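Local coordinates for cytoplasmic protein (Cryptococcus neoformans var. grubii serotype A, PDB 7LPO) that probably hydrolyses steryl beta-glucosides as a sterylglucosidase of glycoside hydrolase family 5, at residues Pro195-Gln209 with Gln289-Met303. Sequence-based numbering, arbitrary orientation.
Sequences PAMIWGTNYTHLANQ and QQLKKGPSPTPIEGM
Lys293 reaches along the turn Pro195-Ile198 and places NZ 3.1 Å from Ala196 O, a hydrogen bond in the carbonyl plane and on a lone pair. Its chain is extended throughout, with CG opposite the backbone N (chi1 173°), which carries the ammonium out to the turn. Nearer the backbone of Lys293, CG1 and CD1 of Ile198 and CG2 of Thr201 lie against its carbonyl O, while CD2 of Leu291 lies 3.6 Å from Gly200 C, where the absence of a side chain permits the close approach.

Midway along, the edge of the His205 ring meets Pro295 O in a weak bond from NE2 (3.3 Å), and Pro297 CD lies obliquely to the ring. ND1, the ring's other nitrogen, donates to Thr201 O at 2.9 Å from above the carbonyl plane; this bond chiefly sets the ring's rotation, and the weak one only adds to it. Water 1 joins Thr204 O to Pro297 O, and water 2 joins Thr204 OG1 to Leu291 O: the contact illustrates how loops can adhere through backbone carbonyls and bound water. Farther on, Leu206 CD2 packs 3.2 Å from Gly302 O, and its CD1 touches Met303 CG.

A capping box of Thr298 and Glu301 opens helix 299-306, which lies beside the start of helix 206-221. Strand 294-295 forms one margin of a three-stranded antiparallel sheet, next to strand 311-319, and Met460 of helix 456-461 touches Leu291.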
ATOM      1  N   PRO A 195       9.194  -1.538 -19.073  1.00 16.84           N
ATOM      2  CA  PRO A 195       9.868  -2.599 -18.310  1.00 17.99           C
ATOM      3  C   PRO A 195       9.181  -2.870 -16.979  1.00 20.07           C
ATOM      4  O   PRO A 195       8.679  -1.963 -16.310  1.00 19.07           O
ATOM      5  CB  PRO A 195      11.294  -2.059 -18.113  1.00 18.03           C
ATOM      6  CG  PRO A 195      11.484  -1.058 -19.195  1.00 20.50           C
ATOM      7  CD  PRO A 195      10.119  -0.456 -19.455  1.00 19.84           C
ATOM      8  N   ALA A 196       9.180  -4.139 -16.593  1.00 22.84           N
ATOM      9  CA  ALA A 196       8.530  -4.571 -15.363  1.00 24.65           C
ATOM     10  C   ALA A 196       9.025  -3.788 -14.156  1.00 21.99           C
ATOM     11  O   ALA A 196      10.227  -3.747 -13.871  1.00 20.45           O
ATOM     12  CB  ALA A 196       8.783  -6.064 -15.147  1.00 26.70           C
ATOM     13  N   MET A 197       8.080  -3.184 -13.438  1.00 20.58           N
ATOM     14  CA  MET A 197       8.323  -2.566 -12.139  1.00 19.76           C
ATOM     15  C   MET A 197       9.293  -1.398 -12.218  1.00 18.99           C
ATOM     16  O   MET A 197       9.838  -0.969 -11.192  1.00 20.26           O
ATOM     17  CB  MET A 197       8.848  -3.596 -11.138  1.00 19.78           C
ATOM     18  CG  MET A 197       7.847  -4.685 -10.739  1.00 20.21           C
ATOM     19  SD  MET A 197       6.144  -4.115 -10.506  1.00 23.99           S
ATOM     20  CE  MET A 197       6.087  -3.836  -8.777  1.00 21.13           C
ATOM     21  N   ILE A 198       9.545  -0.865 -13.415  1.00 14.76           N
ATOM     22  CA  ILE A 198      10.452   0.268 -13.493  1.00 14.80           C
ATOM     23  C   ILE A 198       9.807   1.519 -12.911  1.00 14.76           C
ATOM     24  O   ILE A 198      10.515   2.468 -12.558  1.00 14.78           O
ATOM     25  CB  ILE A 198      10.916   0.500 -14.941  1.00 14.87           C
ATOM     26  CG1 ILE A 198      12.183   1.363 -14.948  1.00 19.92           C
ATOM     27  CG2 ILE A 198       9.835   1.143 -15.758  1.00 16.70           C
ATOM     28  CD1 ILE A 198      12.867   1.434 -16.310  1.00 23.55           C
ATOM     29  N   TRP A 199       8.478   1.535 -12.769  1.00 14.72           N
ATOM     30  CA  TRP A 199       7.811   2.729 -12.262  1.00 14.69           C
ATOM     31  C   TRP A 199       8.382   3.140 -10.915  1.00 14.66           C
ATOM     32  O   TRP A 199       8.396   4.335 -10.578  1.00 14.67           O
ATOM     33  CB  TRP A 199       6.299   2.489 -12.162  1.00 14.64           C
ATOM     34  CG  TRP A 199       5.910   1.507 -11.096  1.00 14.58           C
ATOM     35  CD1 TRP A 199       5.639   0.178 -11.261  1.00 14.57           C
ATOM     36  CD2 TRP A 199       5.745   1.779  -9.703  1.00 14.53           C
ATOM     37  NE1 TRP A 199       5.324  -0.398 -10.047  1.00 16.44           N
ATOM     38  CE2 TRP A 199       5.383   0.567  -9.078  1.00 14.50           C
ATOM     39  CE3 TRP A 199       5.867   2.933  -8.919  1.00 16.38           C
ATOM     40  CZ2 TRP A 199       5.160   0.474  -7.716  1.00 14.45           C
ATOM     41  CZ3 TRP A 199       5.635   2.835  -7.561  1.00 15.48           C
ATOM     42  CH2 TRP A 199       5.285   1.615  -6.976  1.00 14.44           C
ATOM     43  N   GLY A 200       8.870   2.168 -10.140  1.00 14.65           N
ATOM     44  CA  GLY A 200       9.344   2.446  -8.797  1.00 14.62           C
ATOM     45  C   GLY A 200      10.639   3.234  -8.759  1.00 14.67           C
ATOM     46  O   GLY A 200      10.911   3.926  -7.769  1.00 14.66           O
ATOM     47  N   THR A 201      11.448   3.148  -9.816  1.00 14.73           N
ATOM     48  CA  THR A 201      12.684   3.926  -9.890  1.00 14.78           C
ATOM     49  C   THR A 201      12.433   5.428 -10.003  1.00 14.80           C
ATOM     50  O   THR A 201      13.375   6.220  -9.851  1.00 14.84           O
ATOM     51  CB  THR A 201      13.551   3.472 -11.081  1.00 14.85           C
ATOM     52  OG1 THR A 201      12.934   3.832 -12.328  1.00 14.87           O
ATOM     53  CG2 THR A 201      13.777   1.966 -11.038  1.00 14.84           C
ATOM     54  N   ASN A 202      11.195   5.841 -10.277  1.00 14.77           N
ATOM     55  CA  ASN A 202      10.902   7.268 -10.308  1.00 14.78           C
ATOM     56  C   ASN A 202      11.234   7.928  -8.979  1.00 14.75           C
ATOM     57  O   ASN A 202      11.598   9.103  -8.954  1.00 14.78           O
ATOM     58  CB  ASN A 202       9.442   7.489 -10.703  1.00 14.74           C
ATOM     59  CG  ASN A 202       9.234   7.384 -12.219  1.00 14.79           C
ATOM     60  OD1 ASN A 202       9.934   8.021 -12.995  1.00 14.85           O
ATOM     61  ND2 ASN A 202       8.297   6.565 -12.633  1.00 14.76           N
ATOM     62  N   TYR A 203      11.184   7.181  -7.873  1.00 14.71           N
ATOM     63  CA  TYR A 203      11.556   7.760  -6.581  1.00 14.69           C
ATOM     64  C   TYR A 203      12.993   8.271  -6.569  1.00 14.75           C
ATOM     65  O   TYR A 203      13.323   9.154  -5.769  1.00 14.75           O
ATOM     66  CB  TYR A 203      11.393   6.745  -5.442  1.00 14.64           C
ATOM     67  CG  TYR A 203       9.968   6.513  -4.995  1.00 14.58           C
ATOM     68  CD1 TYR A 203       9.206   7.544  -4.433  1.00 14.55           C
ATOM     69  CD2 TYR A 203       9.388   5.263  -5.118  1.00 14.55           C
ATOM     70  CE1 TYR A 203       7.897   7.331  -4.023  1.00 14.50           C
ATOM     71  CE2 TYR A 203       8.088   5.035  -4.707  1.00 14.49           C
ATOM     72  CZ  TYR A 203       7.338   6.070  -4.172  1.00 14.47           C
ATOM     73  OH  TYR A 203       6.034   5.824  -3.782  1.00 14.42           O
ATOM     74  N   THR A 204      13.851   7.737  -7.432  1.00 14.80           N
ATOM     75  CA  THR A 204      15.252   8.131  -7.493  1.00 14.86           C
ATOM     76  C   THR A 204      15.593   8.781  -8.830  1.00 14.93           C
ATOM     77  O   THR A 204      16.740   8.732  -9.274  1.00 14.99           O
ATOM     78  CB  THR A 204      16.173   6.934  -7.226  1.00 17.66           C
ATOM     79  OG1 THR A 204      15.904   5.869  -8.142  1.00 14.87           O
ATOM     80  CG2 THR A 204      15.971   6.403  -5.801  1.00 15.11           C
ATOM     81  N   HIS A 205      14.608   9.396  -9.476  1.00 14.92           N
ATOM     82  CA  HIS A 205      14.856  10.321 -10.569  1.00 14.98           C
ATOM     83  C   HIS A 205      14.497  11.734 -10.123  1.00 14.98           C
ATOM     84  O   HIS A 205      13.892  11.948  -9.070  1.00 14.92           O
ATOM     85  CB  HIS A 205      14.067   9.922 -11.812  1.00 14.98           C
ATOM     86  CG  HIS A 205      14.661   8.774 -12.567  1.00 15.98           C
ATOM     87  ND1 HIS A 205      14.751   7.509 -12.037  1.00 19.72           N
ATOM     88  CD2 HIS A 205      15.178   8.693 -13.817  1.00 17.13           C
ATOM     89  CE1 HIS A 205      15.288   6.692 -12.926  1.00 17.93           C
ATOM     90  NE2 HIS A 205      15.556   7.386 -14.016  1.00 17.83           N
ATOM     91  N   LEU A 206      14.841  12.702 -10.971  1.00 15.04           N
ATOM     92  CA  LEU A 206      14.978  14.088 -10.523  1.00 15.39           C
ATOM     93  C   LEU A 206      13.661  14.690 -10.035  1.00 15.00           C
ATOM     94  O   LEU A 206      13.645  15.466  -9.071  1.00 14.98           O
ATOM     95  CB  LEU A 206      15.564  14.928 -11.658  1.00 15.13           C
ATOM     96  CG  LEU A 206      15.649  16.440 -11.417  1.00 16.02           C
ATOM     97  CD1 LEU A 206      16.464  16.703 -10.171  1.00 16.75           C
ATOM     98  CD2 LEU A 206      16.252  17.186 -12.608  1.00 16.12           C
ATOM     99  N   ALA A 207      12.547  14.376 -10.690  1.00 15.07           N
ATOM    100  CA  ALA A 207      11.299  15.022 -10.297  1.00 15.58           C
ATOM    101  C   ALA A 207      10.902  14.619  -8.881  1.00 16.78           C
ATOM    102  O   ALA A 207      10.640  15.475  -8.026  1.00 18.03           O
ATOM    103  CB  ALA A 207      10.188  14.688 -11.292  1.00 15.29           C
ATOM    104  N   ASN A 208      10.821  13.313  -8.624  1.00 14.82           N
ATOM    105  CA  ASN A 208      10.509  12.846  -7.278  1.00 14.76           C
ATOM    106  C   ASN A 208      11.581  13.280  -6.284  1.00 14.78           C
ATOM    107  O   ASN A 208      11.276  13.579  -5.122  1.00 14.74           O
ATOM    108  CB  ASN A 208      10.379  11.322  -7.257  1.00 14.72           C
ATOM    109  CG  ASN A 208       8.960  10.851  -7.487  1.00 14.68           C
ATOM    110  OD1 ASN A 208       8.260  10.486  -6.544  1.00 14.62           O
ATOM    111  ND2 ASN A 208       8.530  10.845  -8.752  1.00 14.70           N
ATOM    112  N   GLN A 209      12.853  13.262  -6.705  1.00 14.83           N
ATOM    113  CA  GLN A 209      13.927  13.641  -5.792  1.00 14.86           C
ATOM    114  C   GLN A 209      13.756  15.085  -5.342  1.00 14.87           C
ATOM    115  O   GLN A 209      14.022  15.424  -4.185  1.00 15.32           O
ATOM    116  CB  GLN A 209      15.290  13.443  -6.460  1.00 15.60           C
ATOM    117  CG  GLN A 209      15.762  12.007  -6.476  1.00 15.21           C
ATOM    118  CD  GLN A 209      16.936  11.783  -7.409  1.00 15.37           C
ATOM    119  OE1 GLN A 209      17.030  12.394  -8.483  1.00 15.97           O
ATOM    120  NE2 GLN A 209      17.841  10.902  -7.005  1.00 16.36           N
ATOM    121  N   GLN A 289      20.882   1.312  -2.065  1.00 37.00           N
ATOM    122  CA  GLN A 289      19.627   1.573  -2.764  1.00 33.20           C
ATOM    123  C   GLN A 289      19.206   0.291  -3.468  1.00 34.98           C
ATOM    124  O   GLN A 289      19.855  -0.131  -4.427  1.00 36.74           O
ATOM    125  CB  GLN A 289      19.785   2.726  -3.756  1.00 30.29           C
ATOM    126  CG  GLN A 289      18.569   2.964  -4.630  1.00 30.03           C
ATOM    127  CD  GLN A 289      18.764   4.113  -5.626  1.00 28.87           C
ATOM    128  OE1 GLN A 289      19.320   5.164  -5.299  1.00 26.90           O
ATOM    129  NE2 GLN A 289      18.305   3.906  -6.848  1.00 30.51           N
ATOM    130  N   GLN A 290      18.137  -0.352  -3.003  1.00 54.22           N
ATOM    131  CA  GLN A 290      17.852  -1.707  -3.463  1.00 59.04           C
ATOM    132  C   GLN A 290      17.139  -1.747  -4.808  1.00 54.83           C
ATOM    133  O   GLN A 290      17.167  -2.790  -5.473  1.00 55.89           O
ATOM    134  CB  GLN A 290      17.018  -2.452  -2.414  1.00 67.13           C
ATOM    135  CG  GLN A 290      17.426  -3.918  -2.194  1.00 73.62           C
ATOM    136  CD  GLN A 290      18.930  -4.120  -2.042  1.00 77.74           C
ATOM    137  OE1 GLN A 290      19.556  -3.579  -1.127  1.00 79.69           O
ATOM    138  NE2 GLN A 290      19.516  -4.902  -2.946  1.00 77.74           N
ATOM    139  N   LEU A 291      16.520  -0.648  -5.236  1.00 33.23           N
ATOM    140  CA  LEU A 291      15.783  -0.605  -6.492  1.00 29.41           C
ATOM    141  C   LEU A 291      16.575   0.187  -7.529  1.00 29.22           C
ATOM    142  O   LEU A 291      16.621   1.421  -7.490  1.00 29.68           O
ATOM    143  CB  LEU A 291      14.402   0.000  -6.289  1.00 27.60           C
ATOM    144  CG  LEU A 291      13.528  -0.017  -7.540  1.00 27.65           C
ATOM    145  CD1 LEU A 291      13.621  -1.354  -8.241  1.00 26.33           C
ATOM    146  CD2 LEU A 291      12.085   0.318  -7.191  1.00 29.58           C
ATOM    147  N   LYS A 292      17.203  -0.533  -8.454  1.00 30.31           N
ATOM    148  CA  LYS A 292      17.808   0.056  -9.637  1.00 27.63           C
ATOM    149  C   LYS A 292      17.382  -0.772 -10.834  1.00 25.25           C
ATOM    150  O   LYS A 292      17.519  -1.999 -10.824  1.00 26.42           O
ATOM    151  CB  LYS A 292      19.330   0.095  -9.544  1.00 29.43           C
ATOM    152  CG  LYS A 292      19.854   0.680  -8.251  1.00 32.54           C
ATOM    153  CD  LYS A 292      21.365   0.605  -8.203  1.00 34.78           C
ATOM    154  CE  LYS A 292      21.834  -0.161  -6.983  1.00 37.78           C
ATOM    155  NZ  LYS A 292      23.256   0.129  -6.667  1.00 40.81           N
ATOM    156  N   LYS A 293      16.871  -0.109 -11.862  1.00 20.35           N
ATOM    157  CA  LYS A 293      16.471  -0.807 -13.071  1.00 19.79           C
ATOM    158  C   LYS A 293      16.346   0.208 -14.191  1.00 20.00           C
ATOM    159  O   LYS A 293      15.791   1.294 -13.992  1.00 21.68           O
ATOM    160  CB  LYS A 293      15.150  -1.557 -12.891  1.00 22.22           C
ATOM    161  CG  LYS A 293      14.630  -2.151 -14.185  1.00 24.61           C
ATOM    162  CD  LYS A 293      13.805  -3.393 -13.932  1.00 26.53           C
ATOM    163  CE  LYS A 293      13.602  -4.163 -15.226  1.00 28.37           C
ATOM    164  NZ  LYS A 293      12.632  -5.271 -15.067  1.00 30.39           N
ATOM    165  N   GLY A 294      16.858  -0.155 -15.362  1.00 18.83           N
ATOM    166  CA  GLY A 294      16.872   0.747 -16.485  1.00 20.25           C
ATOM    167  C   GLY A 294      17.903   1.836 -16.280  1.00 19.75           C
ATOM    168  O   GLY A 294      18.770   1.746 -15.395  1.00 18.32           O
ATOM    169  N   PRO A 295      17.827   2.889 -17.097  1.00 22.29           N
ATOM    170  CA  PRO A 295      18.799   3.987 -16.975  1.00 22.79           C
ATOM    171  C   PRO A 295      18.659   4.670 -15.627  1.00 21.94           C
ATOM    172  O   PRO A 295      17.573   5.107 -15.248  1.00 22.63           O
ATOM    173  CB  PRO A 295      18.436   4.932 -18.129  1.00 23.13           C
ATOM    174  CG  PRO A 295      17.461   4.160 -19.002  1.00 23.64           C
ATOM    175  CD  PRO A 295      16.786   3.164 -18.102  1.00 21.85           C
ATOM    176  N   SER A 296      19.771   4.771 -14.906  1.00 19.67           N
ATOM    177  CA  SER A 296      19.765   5.231 -13.520  1.00 20.20           C
ATOM    178  C   SER A 296      20.777   6.353 -13.338  1.00 17.49           C
ATOM    179  O   SER A 296      21.928   6.118 -12.947  1.00 18.06           O
ATOM    180  CB  SER A 296      20.058   4.077 -12.563  1.00 22.68           C
ATOM    181  OG  SER A 296      19.227   2.960 -12.851  1.00 25.26           O
ATOM    182  N   PRO A 297      20.385   7.590 -13.601  1.00 16.44           N
ATOM    183  CA  PRO A 297      21.304   8.705 -13.337  1.00 15.60           C
ATOM    184  C   PRO A 297      21.538   8.872 -11.841  1.00 16.44           C
ATOM    185  O   PRO A 297      20.637   8.666 -11.024  1.00 18.15           O
ATOM    186  CB  PRO A 297      20.597   9.926 -13.940  1.00 15.50           C
ATOM    187  CG  PRO A 297      19.201   9.511 -14.222  1.00 16.21           C
ATOM    188  CD  PRO A 297      19.141   8.003 -14.277  1.00 16.16           C
ATOM    189  N   THR A 298      22.779   9.197 -11.484  1.00 15.82           N
ATOM    190  CA  THR A 298      23.080   9.639 -10.133  1.00 15.31           C
ATOM    191  C   THR A 298      22.337  10.946  -9.869  1.00 15.29           C
ATOM    192  O   THR A 298      21.875  11.598 -10.809  1.00 15.32           O
ATOM    193  CB  THR A 298      24.582   9.845  -9.979  1.00 15.55           C
ATOM    194  OG1 THR A 298      25.008  10.898 -10.857  1.00 15.65           O
ATOM    195  CG2 THR A 298      25.337   8.564 -10.339  1.00 17.43           C
ATOM    196  N   PRO A 299      22.211  11.362  -8.607  1.00 15.25           N
ATOM    197  CA  PRO A 299      21.560  12.661  -8.344  1.00 15.24           C
ATOM    198  C   PRO A 299      22.156  13.811  -9.148  1.00 15.32           C
ATOM    199  O   PRO A 299      21.404  14.610  -9.723  1.00 15.41           O
ATOM    200  CB  PRO A 299      21.746  12.846  -6.829  1.00 15.21           C
ATOM    201  CG  PRO A 299      21.804  11.442  -6.295  1.00 15.16           C
ATOM    202  CD  PRO A 299      22.528  10.634  -7.362  1.00 15.21           C
ATOM    203  N   ILE A 300      23.483  13.899  -9.245  1.00 15.39           N
ATOM    204  CA  ILE A 300      24.079  15.022  -9.964  1.00 15.47           C
ATOM    205  C   ILE A 300      23.902  14.852 -11.472  1.00 16.51           C
ATOM    206  O   ILE A 300      23.662  15.828 -12.194  1.00 15.55           O
ATOM    207  CB  ILE A 300      25.559  15.195  -9.577  1.00 15.53           C
ATOM    208  CG1 ILE A 300      26.146  16.423 -10.279  1.00 15.62           C
ATOM    209  CG2 ILE A 300      26.360  13.958  -9.945  1.00 15.56           C
ATOM    210  CD1 ILE A 300      25.492  17.718  -9.906  1.00 15.61           C
ATOM    211  N   GLU A 301      24.002  13.618 -11.977  1.00 15.50           N
ATOM    212  CA  GLU A 301      23.720  13.402 -13.392  1.00 15.66           C
ATOM    213  C   GLU A 301      22.293  13.813 -13.735  1.00 15.49           C
ATOM    214  O   GLU A 301      22.041  14.351 -14.816  1.00 15.53           O
ATOM    215  CB  GLU A 301      23.955  11.942 -13.777  1.00 15.53           C
ATOM    216  CG  GLU A 301      25.422  11.549 -13.847  1.00 17.65           C
ATOM    217  CD  GLU A 301      25.625  10.082 -14.237  1.00 23.12           C
ATOM    218  OE1 GLU A 301      24.748   9.237 -13.928  1.00 22.49           O
ATOM    219  OE2 GLU A 301      26.670   9.774 -14.858  1.00 26.78           O
ATOM    220  N   GLY A 302      21.343  13.563 -12.832  1.00 15.41           N
ATOM    221  CA  GLY A 302      19.963  13.927 -13.105  1.00 15.36           C
ATOM    222  C   GLY A 302      19.747  15.428 -13.123  1.00 15.38           C
ATOM    223  O   GLY A 302      18.951  15.938 -13.918  1.00 15.39           O
ATOM    224  N   MET A 303      20.448  16.152 -12.243  1.00 19.12           N
ATOM    225  CA  MET A 303      20.396  17.608 -12.251  1.00 17.06           C
ATOM    226  C   MET A 303      20.971  18.175 -13.546  1.00 17.48           C
ATOM    227  O   MET A 303      20.404  19.105 -14.129  1.00 18.47           O
ATOM    228  CB  MET A 303      21.153  18.160 -11.043  1.00 17.07           C
ATOM    229  CG  MET A 303      20.481  17.882  -9.696  1.00 19.78           C
ATOM    230  SD  MET A 303      21.535  18.296  -8.283  1.00 17.20           S
ATOM    231  CE  MET A 303      20.546  17.656  -6.929  1.00 21.65           C
TER
HETATM  232  O   HOH W   1      18.285   7.125 -11.106  1.00 24.48           O
HETATM  233  O   HOH W   2      14.808   3.472  -7.220  1.00 24.61           O
HETATM  234  O   HOH W   3      17.723   4.966  -9.500  1.00 27.46           O
HETATM  235  O   HOH W   4      19.810   9.038  -8.328  1.00 20.29           O
HETATM  236  O   HOH W   5      18.617  11.458 -10.928  1.00 24.03           O